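Local atomic coordinates of nucleoside-diphosphate-sugar epimerase (Pseudomonas aeruginosa, PDB entry 2X4G), a protein that probably binds a nicotinamide dinucleotide cofactor and acts on nucleotide-linked sugars as a member of the NAD-dependent epimerase/dehydratase family. Residues Leu185-Thr199 against Thr326-Phe340. Residues are numbered along the deposited sequence; the frame is centred on the assembly and turned at random.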
ATOM      1  N   LEU A 185      20.788  -1.389 -15.517  1.00 35.12           N
ATOM      2  CA  LEU A 185      20.412  -0.087 -16.088  1.00 34.92           C
ATOM      3  C   LEU A 185      20.963   0.010 -17.505  1.00 34.53           C
ATOM      4  O   LEU A 185      22.114  -0.394 -17.740  1.00 34.08           O
ATOM      5  CB  LEU A 185      20.979   1.062 -15.241  1.00 35.12           C
ATOM      6  CG  LEU A 185      20.300   1.371 -13.905  1.00 35.36           C
ATOM      7  CD1 LEU A 185      21.129   2.392 -13.173  1.00 35.68           C
ATOM      8  CD2 LEU A 185      18.879   1.885 -14.100  1.00 35.14           C
ATOM      9  N   GLY A 186      20.160   0.534 -18.435  1.00 34.11           N
ATOM     10  CA  GLY A 186      20.619   0.689 -19.808  1.00 34.41           C
ATOM     11  C   GLY A 186      19.536   1.015 -20.794  1.00 34.64           C
ATOM     12  O   GLY A 186      18.461   1.425 -20.428  1.00 34.44           O
ATOM     13  N   GLU A 187      19.825   0.835 -22.070  1.00 35.58           N
ATOM     14  CA  GLU A 187      18.809   1.074 -23.104  1.00 36.60           C
ATOM     15  C   GLU A 187      17.884  -0.141 -23.311  1.00 36.52           C
ATOM     16  O   GLU A 187      18.179  -1.261 -22.887  1.00 36.44           O
ATOM     17  CB  GLU A 187      19.457   1.489 -24.414  1.00 36.93           C
ATOM     18  CG  GLU A 187      20.444   0.495 -24.977  1.00 39.44           C
ATOM     19  CD  GLU A 187      21.070   0.952 -26.287  1.00 44.53           C
ATOM     20  OE1 GLU A 187      20.773   2.078 -26.746  1.00 48.60           O
ATOM     21  OE2 GLU A 187      21.892   0.192 -26.852  1.00 48.05           O
ATOM     22  N   LEU A 188      16.767   0.104 -23.966  1.00 37.16           N
ATOM     23  CA  LEU A 188      15.750  -0.911 -24.223  1.00 38.08           C
ATOM     24  C   LEU A 188      14.943  -1.297 -22.983  1.00 38.89           C
ATOM     25  O   LEU A 188      14.562  -2.427 -22.858  1.00 39.63           O
ATOM     26  CB  LEU A 188      16.365  -2.163 -24.889  1.00 37.34           C
ATOM     27  CG  LEU A 188      17.360  -1.907 -26.041  1.00 36.70           C
ATOM     28  CD1 LEU A 188      17.852  -3.194 -26.661  1.00 35.49           C
ATOM     29  CD2 LEU A 188      16.785  -0.983 -27.105  1.00 34.33           C
ATOM     30  N   ASP A 189      14.650  -0.360 -22.083  1.00 40.26           N
ATOM     31  CA  ASP A 189      13.974  -0.684 -20.807  1.00 40.79           C
ATOM     32  C   ASP A 189      12.523  -0.240 -20.920  1.00 42.03           C
ATOM     33  O   ASP A 189      12.195   0.895 -20.609  1.00 42.57           O
ATOM     34  CB  ASP A 189      14.686   0.032 -19.645  1.00 40.58           C
ATOM     35  CG  ASP A 189      14.158  -0.370 -18.273  1.00 41.55           C
ATOM     36  OD1 ASP A 189      13.463  -1.397 -18.170  1.00 40.70           O
ATOM     37  OD2 ASP A 189      14.455   0.338 -17.278  1.00 43.71           O
ATOM     38  N   ILE A 190      11.641  -1.118 -21.377  1.00 43.00           N
ATOM     39  CA  ILE A 190      10.358  -0.634 -21.874  1.00 44.31           C
ATOM     40  C   ILE A 190       9.444  -0.044 -20.823  1.00 44.73           C
ATOM     41  O   ILE A 190       8.916   1.051 -21.011  1.00 46.37           O
ATOM     42  CB  ILE A 190       9.559  -1.674 -22.604  1.00 44.95           C
ATOM     43  CG1 ILE A 190      10.346  -2.248 -23.750  1.00 45.79           C
ATOM     44  CG2 ILE A 190       8.305  -1.028 -23.229  1.00 46.42           C
ATOM     45  CD1 ILE A 190       9.415  -2.504 -24.939  1.00 49.29           C
ATOM     46  N   GLY A 191       9.214  -0.743 -19.734  1.00 44.29           N
ATOM     47  CA  GLY A 191       8.275  -0.213 -18.730  1.00 44.93           C
ATOM     48  C   GLY A 191       8.267   1.317 -18.563  1.00 44.91           C
ATOM     49  O   GLY A 191       7.278   1.975 -18.894  1.00 45.72           O
ATOM     50  N   PRO A 192       9.366   1.899 -18.054  1.00 44.27           N
ATOM     51  CA  PRO A 192      10.585   1.220 -17.696  1.00 43.42           C
ATOM     52  C   PRO A 192      10.384   0.420 -16.436  1.00 43.31           C
ATOM     53  O   PRO A 192       9.311   0.426 -15.867  1.00 44.81           O
ATOM     54  CB  PRO A 192      11.572   2.363 -17.454  1.00 43.10           C
ATOM     55  CG  PRO A 192      10.767   3.580 -17.300  1.00 43.85           C
ATOM     56  CD  PRO A 192       9.336   3.252 -17.487  1.00 44.62           C
ATOM     57  N   THR A 193      11.415  -0.287 -16.031  1.00 42.82           N
ATOM     58  CA  THR A 193      11.381  -1.100 -14.847  1.00 42.50           C
ATOM     59  C   THR A 193      12.422  -0.457 -13.948  1.00 42.40           C
ATOM     60  O   THR A 193      12.163   0.591 -13.344  1.00 42.18           O
ATOM     61  CB  THR A 193      11.687  -2.579 -15.206  1.00 42.08           C
ATOM     62  OG1 THR A 193      12.947  -2.667 -15.884  1.00 41.85           O
ATOM     63  CG2 THR A 193      10.632  -3.133 -16.141  1.00 40.97           C
ATOM     64  N   THR A 194      13.617  -1.044 -13.923  1.00 42.13           N
ATOM     65  CA  THR A 194      14.722  -0.558 -13.093  1.00 42.15           C
ATOM     66  C   THR A 194      15.041   0.904 -13.390  1.00 42.36           C
ATOM     67  O   THR A 194      15.312   1.676 -12.482  1.00 42.94           O
ATOM     68  CB  THR A 194      15.961  -1.378 -13.337  1.00 41.51           C
ATOM     69  OG1 THR A 194      16.174  -1.455 -14.747  1.00 41.40           O
ATOM     70  CG2 THR A 194      15.789  -2.778 -12.775  1.00 41.27           C
ATOM     71  N   GLY A 195      14.961   1.292 -14.657  1.00 42.20           N
ATOM     72  CA  GLY A 195      15.200   2.673 -15.039  1.00 42.21           C
ATOM     73  C   GLY A 195      14.109   3.685 -14.718  1.00 42.85           C
ATOM     74  O   GLY A 195      14.133   4.791 -15.277  1.00 43.20           O
ATOM     75  N   ARG A 196      13.155   3.351 -13.840  1.00 42.86           N
ATOM     76  CA  ARG A 196      12.196   4.367 -13.369  1.00 43.70           C
ATOM     77  C   ARG A 196      12.909   5.435 -12.527  1.00 42.76           C
ATOM     78  O   ARG A 196      12.395   6.540 -12.386  1.00 42.25           O
ATOM     79  CB  ARG A 196      10.991   3.760 -12.606  1.00 44.88           C
ATOM     80  CG  ARG A 196       9.717   3.620 -13.499  1.00 49.40           C
ATOM     81  CD  ARG A 196       8.468   2.941 -12.829  1.00 54.69           C
ATOM     82  NE  ARG A 196       8.518   1.470 -12.885  1.00 58.51           N
ATOM     83  CZ  ARG A 196       7.621   0.634 -12.337  1.00 62.13           C
ATOM     84  NH1 ARG A 196       6.565   1.099 -11.676  1.00 63.27           N
ATOM     85  NH2 ARG A 196       7.785  -0.691 -12.448  1.00 62.66           N
ATOM     86  N   VAL A 197      14.093   5.104 -11.987  1.00 41.60           N
ATOM     87  CA  VAL A 197      14.899   6.080 -11.254  1.00 41.49           C
ATOM     88  C   VAL A 197      15.217   7.227 -12.168  1.00 40.82           C
ATOM     89  O   VAL A 197      15.119   8.380 -11.779  1.00 40.95           O
ATOM     90  CB  VAL A 197      16.287   5.577 -10.794  1.00 41.35           C
ATOM     91  CG1 VAL A 197      16.748   6.410  -9.599  1.00 41.21           C
ATOM     92  CG2 VAL A 197      16.269   4.139 -10.425  1.00 42.57           C
ATOM     93  N   ILE A 198      15.616   6.878 -13.388  1.00 39.65           N
ATOM     94  CA  ILE A 198      16.077   7.851 -14.356  1.00 38.94           C
ATOM     95  C   ILE A 198      14.927   8.713 -14.784  1.00 39.61           C
ATOM     96  O   ILE A 198      15.045   9.917 -14.799  1.00 39.68           O
ATOM     97  CB  ILE A 198      16.727   7.179 -15.574  1.00 38.02           C
ATOM     98  CG1 ILE A 198      18.095   6.610 -15.187  1.00 35.60           C
ATOM     99  CG2 ILE A 198      16.852   8.166 -16.699  1.00 37.35           C
ATOM    100  CD1 ILE A 198      18.568   5.512 -16.095  1.00 33.97           C
ATOM    101  N   THR A 199      13.797   8.099 -15.099  1.00 40.02           N
ATOM    102  CA  THR A 199      12.640   8.881 -15.535  1.00 40.97           C
ATOM    103  C   THR A 199      11.976   9.646 -14.380  1.00 42.53           C
ATOM    104  O   THR A 199      11.515  10.765 -14.580  1.00 43.65           O
ATOM    105  CB  THR A 199      11.620   8.038 -16.321  1.00 40.73           C
ATOM    106  OG1 THR A 199      11.043   7.037 -15.477  1.00 40.07           O
ATOM    107  CG2 THR A 199      12.301   7.369 -17.511  1.00 39.47           C
ATOM    108  N   THR A 326      26.674   4.411 -19.379  1.00 41.39           N
ATOM    109  CA  THR A 326      25.475   3.600 -19.186  1.00 40.29           C
ATOM    110  C   THR A 326      24.297   4.496 -18.904  1.00 40.33           C
ATOM    111  O   THR A 326      23.279   4.405 -19.574  1.00 40.23           O
ATOM    112  CB  THR A 326      25.629   2.668 -18.010  1.00 39.60           C
ATOM    113  OG1 THR A 326      26.691   1.761 -18.282  1.00 40.20           O
ATOM    114  CG2 THR A 326      24.366   1.919 -17.759  1.00 37.57           C
ATOM    115  N   LEU A 327      24.446   5.373 -17.923  1.00 40.34           N
ATOM    116  CA  LEU A 327      23.392   6.315 -17.611  1.00 41.19           C
ATOM    117  C   LEU A 327      23.030   7.207 -18.786  1.00 41.86           C
ATOM    118  O   LEU A 327      21.878   7.568 -18.901  1.00 42.97           O
ATOM    119  CB  LEU A 327      23.743   7.209 -16.421  1.00 41.68           C
ATOM    120  CG  LEU A 327      24.128   6.525 -15.123  1.00 41.04           C
ATOM    121  CD1 LEU A 327      24.428   7.598 -14.098  1.00 40.48           C
ATOM    122  CD2 LEU A 327      23.031   5.575 -14.689  1.00 40.19           C
ATOM    123  N   LEU A 328      23.985   7.590 -19.635  1.00 42.51           N
ATOM    124  CA  LEU A 328      23.655   8.393 -20.832  1.00 42.89           C
ATOM    125  C   LEU A 328      22.909   7.601 -21.906  1.00 42.58           C
ATOM    126  O   LEU A 328      22.093   8.164 -22.635  1.00 43.70           O
ATOM    127  CB  LEU A 328      24.892   9.050 -21.441  1.00 43.30           C
ATOM    128  CG  LEU A 328      25.201  10.428 -20.841  1.00 44.49           C
ATOM    129  CD1 LEU A 328      26.600  10.903 -21.191  1.00 44.45           C
ATOM    130  CD2 LEU A 328      24.163  11.436 -21.293  1.00 44.47           C
ATOM    131  N   ARG A 329      23.169   6.309 -22.007  1.00 41.58           N
ATOM    132  CA  ARG A 329      22.620   5.527 -23.097  1.00 41.18           C
ATOM    133  C   ARG A 329      21.167   5.241 -22.766  1.00 40.97           C
ATOM    134  O   ARG A 329      20.298   5.272 -23.637  1.00 41.31           O
ATOM    135  CB  ARG A 329      23.404   4.237 -23.248  1.00 41.05           C
ATOM    136  CG  ARG A 329      23.406   3.643 -24.634  1.00 42.26           C
ATOM    137  CD  ARG A 329      24.064   2.276 -24.633  1.00 42.98           C
ATOM    138  NE  ARG A 329      25.448   2.385 -24.166  1.00 44.79           N
ATOM    139  CZ  ARG A 329      26.001   1.677 -23.175  1.00 44.70           C
ATOM    140  NH1 ARG A 329      25.335   0.731 -22.508  1.00 42.49           N
ATOM    141  NH2 ARG A 329      27.265   1.914 -22.861  1.00 47.06           N
ATOM    142  N   ALA A 330      20.920   4.980 -21.487  1.00 40.43           N
ATOM    143  CA  ALA A 330      19.581   4.858 -20.958  1.00 40.04           C
ATOM    144  C   ALA A 330      18.838   6.164 -21.158  1.00 40.82           C
ATOM    145  O   ALA A 330      17.752   6.198 -21.741  1.00 41.58           O
ATOM    146  CB  ALA A 330      19.625   4.490 -19.482  1.00 39.58           C
ATOM    147  N   ILE A 331      19.430   7.249 -20.682  1.00 41.27           N
ATOM    148  CA  ILE A 331      18.826   8.556 -20.846  1.00 41.80           C
ATOM    149  C   ILE A 331      18.411   8.797 -22.285  1.00 42.19           C
ATOM    150  O   ILE A 331      17.309   9.218 -22.517  1.00 43.27           O
ATOM    151  CB  ILE A 331      19.745   9.690 -20.355  1.00 42.31           C
ATOM    152  CG1 ILE A 331      19.725   9.734 -18.827  1.00 41.72           C
ATOM    153  CG2 ILE A 331      19.273  11.047 -20.895  1.00 42.39           C
ATOM    154  CD1 ILE A 331      20.765  10.656 -18.229  1.00 41.13           C
ATOM    155  N   ASP A 332      19.271   8.509 -23.246  1.00 42.44           N
ATOM    156  CA  ASP A 332      18.948   8.758 -24.653  1.00 43.41           C
ATOM    157  C   ASP A 332      17.820   7.877 -25.190  1.00 42.90           C
ATOM    158  O   ASP A 332      16.946   8.344 -25.938  1.00 43.66           O
ATOM    159  CB  ASP A 332      20.189   8.566 -25.530  1.00 44.02           C
ATOM    160  CG  ASP A 332      21.193   9.690 -25.368  1.00 46.85           C
ATOM    161  OD1 ASP A 332      20.818  10.786 -24.880  1.00 50.10           O
ATOM    162  OD2 ASP A 332      22.367   9.472 -25.729  1.00 51.08           O
ATOM    163  N   TRP A 333      17.847   6.603 -24.820  1.00 41.39           N
ATOM    164  CA  TRP A 333      16.783   5.707 -25.192  1.00 40.40           C
ATOM    165  C   TRP A 333      15.444   6.249 -24.670  1.00 40.86           C
ATOM    166  O   TRP A 333      14.463   6.329 -25.419  1.00 41.24           O
ATOM    167  CB  TRP A 333      17.062   4.286 -24.692  1.00 39.12           C
ATOM    168  CG  TRP A 333      16.180   3.326 -25.355  1.00 38.75           C
ATOM    169  CD1 TRP A 333      16.364   2.733 -26.571  1.00 39.39           C
ATOM    170  CD2 TRP A 333      14.934   2.862 -24.872  1.00 38.85           C
ATOM    171  NE1 TRP A 333      15.302   1.901 -26.873  1.00 37.30           N
ATOM    172  CE2 TRP A 333      14.405   1.968 -25.845  1.00 39.55           C
ATOM    173  CE3 TRP A 333      14.201   3.107 -23.716  1.00 40.22           C
ATOM    174  CZ2 TRP A 333      13.172   1.328 -25.687  1.00 40.09           C
ATOM    175  CZ3 TRP A 333      12.958   2.467 -23.562  1.00 41.92           C
ATOM    176  CH2 TRP A 333      12.465   1.592 -24.546  1.00 40.75           C
ATOM    177  N   PHE A 334      15.400   6.649 -23.400  1.00 40.60           N
ATOM    178  CA  PHE A 334      14.150   7.133 -22.825  1.00 41.07           C
ATOM    179  C   PHE A 334      13.650   8.365 -23.552  1.00 42.97           C
ATOM    180  O   PHE A 334      12.457   8.511 -23.779  1.00 43.40           O
ATOM    181  CB  PHE A 334      14.304   7.439 -21.332  1.00 40.52           C
ATOM    182  CG  PHE A 334      14.421   6.216 -20.470  1.00 37.93           C
ATOM    183  CD1 PHE A 334      13.611   5.101 -20.691  1.00 36.18           C
ATOM    184  CD2 PHE A 334      15.319   6.177 -19.439  1.00 35.77           C
ATOM    185  CE1 PHE A 334      13.710   3.984 -19.913  1.00 34.36           C
ATOM    186  CE2 PHE A 334      15.421   5.044 -18.647  1.00 35.81           C
ATOM    187  CZ  PHE A 334      14.612   3.944 -18.888  1.00 34.92           C
ATOM    188  N   ARG A 335      14.574   9.241 -23.922  1.00 44.37           N
ATOM    189  CA  ARG A 335      14.241  10.471 -24.586  1.00 46.59           C
ATOM    190  C   ARG A 335      13.699  10.230 -26.004  1.00 47.82           C
ATOM    191  O   ARG A 335      12.680  10.804 -26.368  1.00 48.81           O
ATOM    192  CB  ARG A 335      15.464  11.392 -24.617  1.00 47.26           C
ATOM    193  CG  ARG A 335      15.112  12.851 -24.908  1.00 50.55           C
ATOM    194  CD  ARG A 335      16.342  13.749 -24.880  1.00 52.88           C
ATOM    195  NE  ARG A 335      16.666  14.235 -23.530  1.00 54.38           N
ATOM    196  CZ  ARG A 335      17.853  14.108 -22.926  1.00 53.32           C
ATOM    197  NH1 ARG A 335      18.879  13.503 -23.531  1.00 52.61           N
ATOM    198  NH2 ARG A 335      18.019  14.601 -21.704  1.00 51.91           N
ATOM    199  N   ASP A 336      14.351   9.383 -26.798  1.00 48.23           N
ATOM    200  CA  ASP A 336      13.898   9.138 -28.176  1.00 49.76           C
ATOM    201  C   ASP A 336      12.496   8.545 -28.217  1.00 49.69           C
ATOM    202  O   ASP A 336      11.747   8.741 -29.186  1.00 50.28           O
ATOM    203  CB  ASP A 336      14.851   8.201 -28.918  1.00 49.94           C
ATOM    204  CG  ASP A 336      16.242   8.782 -29.046  1.00 53.83           C
ATOM    205  OD1 ASP A 336      17.237   8.019 -28.928  1.00 57.51           O
ATOM    206  OD2 ASP A 336      16.344  10.024 -29.230  1.00 60.63           O
ATOM    207  N   ASN A 337      12.154   7.809 -27.161  1.00 48.62           N
ATOM    208  CA  ASN A 337      10.851   7.182 -27.061  1.00 48.23           C
ATOM    209  C   ASN A 337       9.880   7.964 -26.192  1.00 48.55           C
ATOM    210  O   ASN A 337       8.796   7.500 -25.911  1.00 49.42           O
ATOM    211  CB  ASN A 337      11.021   5.745 -26.602  1.00 47.03           C
ATOM    212  CG  ASN A 337      11.871   4.937 -27.574  1.00 46.74           C
ATOM    213  OD1 ASN A 337      13.017   4.602 -27.294  1.00 45.74           O
ATOM    214  ND2 ASN A 337      11.317   4.658 -28.743  1.00 49.03           N
ATOM    215  N   GLY A 338      10.246   9.175 -25.810  1.00 48.68           N
ATOM    216  CA  GLY A 338       9.300  10.082 -25.203  1.00 49.53           C
ATOM    217  C   GLY A 338       8.867   9.728 -23.797  1.00 49.47           C
ATOM    218  O   GLY A 338       7.723  10.002 -23.433  1.00 50.55           O
ATOM    219  N   TYR A 339       9.762   9.133 -23.005  1.00 48.34           N
ATOM    220  CA  TYR A 339       9.493   8.892 -21.579  1.00 48.15           C
ATOM    221  C   TYR A 339       9.717  10.153 -20.748  1.00 49.09           C
ATOM    222  O   TYR A 339       9.276  10.208 -19.612  1.00 49.51           O
ATOM    223  CB  TYR A 339      10.363   7.764 -21.006  1.00 46.76           C
ATOM    224  CG  TYR A 339      10.000   6.375 -21.465  1.00 45.77           C
ATOM    225  CD1 TYR A 339      10.306   5.937 -22.749  1.00 46.32           C
ATOM    226  CD2 TYR A 339       9.359   5.497 -20.623  1.00 45.66           C
ATOM    227  CE1 TYR A 339       9.969   4.661 -23.182  1.00 44.97           C
ATOM    228  CE2 TYR A 339       9.022   4.210 -21.041  1.00 45.29           C
ATOM    229  CZ  TYR A 339       9.330   3.798 -22.312  1.00 44.97           C
ATOM    230  OH  TYR A 339       8.989   2.526 -22.714  1.00 42.98           O
ATOM    231  N   PHE A 340      10.413  11.152 -21.286  1.00 50.11           N
ATOM    232  CA  PHE A 340      10.553  12.444 -20.584  1.00 51.50           C
ATOM    233  C   PHE A 340       9.569  13.449 -21.113  1.00 53.75           C
ATOM    234  O   PHE A 340       9.508  13.691 -22.322  1.00 54.84           O
ATOM    235  CB  PHE A 340      11.946  13.064 -20.743  1.00 51.00           C
ATOM    236  CG  PHE A 340      13.044  12.218 -20.194  1.00 48.84           C
ATOM    237  CD1 PHE A 340      13.034  11.833 -18.878  1.00 47.65           C
ATOM    238  CD2 PHE A 340      14.084  11.810 -20.998  1.00 46.84           C
ATOM    239  CE1 PHE A 340      14.034  11.051 -18.389  1.00 46.08           C
ATOM    240  CE2 PHE A 340      15.071  11.016 -20.510  1.00 45.03           C
ATOM    241  CZ  PHE A 340      15.048  10.637 -19.212  1.00 44.65           C
TER
HETATM  242  O   HOH W   1      22.559  -0.764 -22.359  1.00 13.25           O
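Leu-188 against Trp-333 shows how an aromatic side chain can seat an irregular backbone, here the loop after strand 176-185. Trp-333 turns one face of its indole to the backbone of Leu-188 and Asp-189, a chi1 of -165° swinging the ring away from its own amide nitrogen and over the loop. Leu-188 N sits over the centre of that face, and Leu-188 CA makes a CH-pi contact 3.8 Å from the centroid of the six-membered ring. Leu-188 CD2 comes over the rim of the same face, 3.3 Å from Trp-333 NE1.

Phe-334 packs against the same loop, and the two rings meet at Asp-189 O. Thr-199 CG2 makes a CH-pi contact over one face, 3.9 Å from the Phe-334 ring centroid, while Asp-189 O and Ile-198 CG2 meet the rim and Pro-192 CB packs 3.6 Å from Phe-334 CE1. The bend is tied internally by the Asp-189 carboxylate: OD1 accepts from Thr-193 OG1 and N, and Gly-195 N, at the N-cap of helix 196-202, donates to OD2 (2.8 Å).

At the other end, a water accepts from Glu-187 N and Arg-329 NH1, the latter also salt-bridged to Asp-218. The arrangement joins helix 323-336, closed by a Schellman motif at Gly-338, to a strand-to-helix connection of the Rossmann-type epimerase fold.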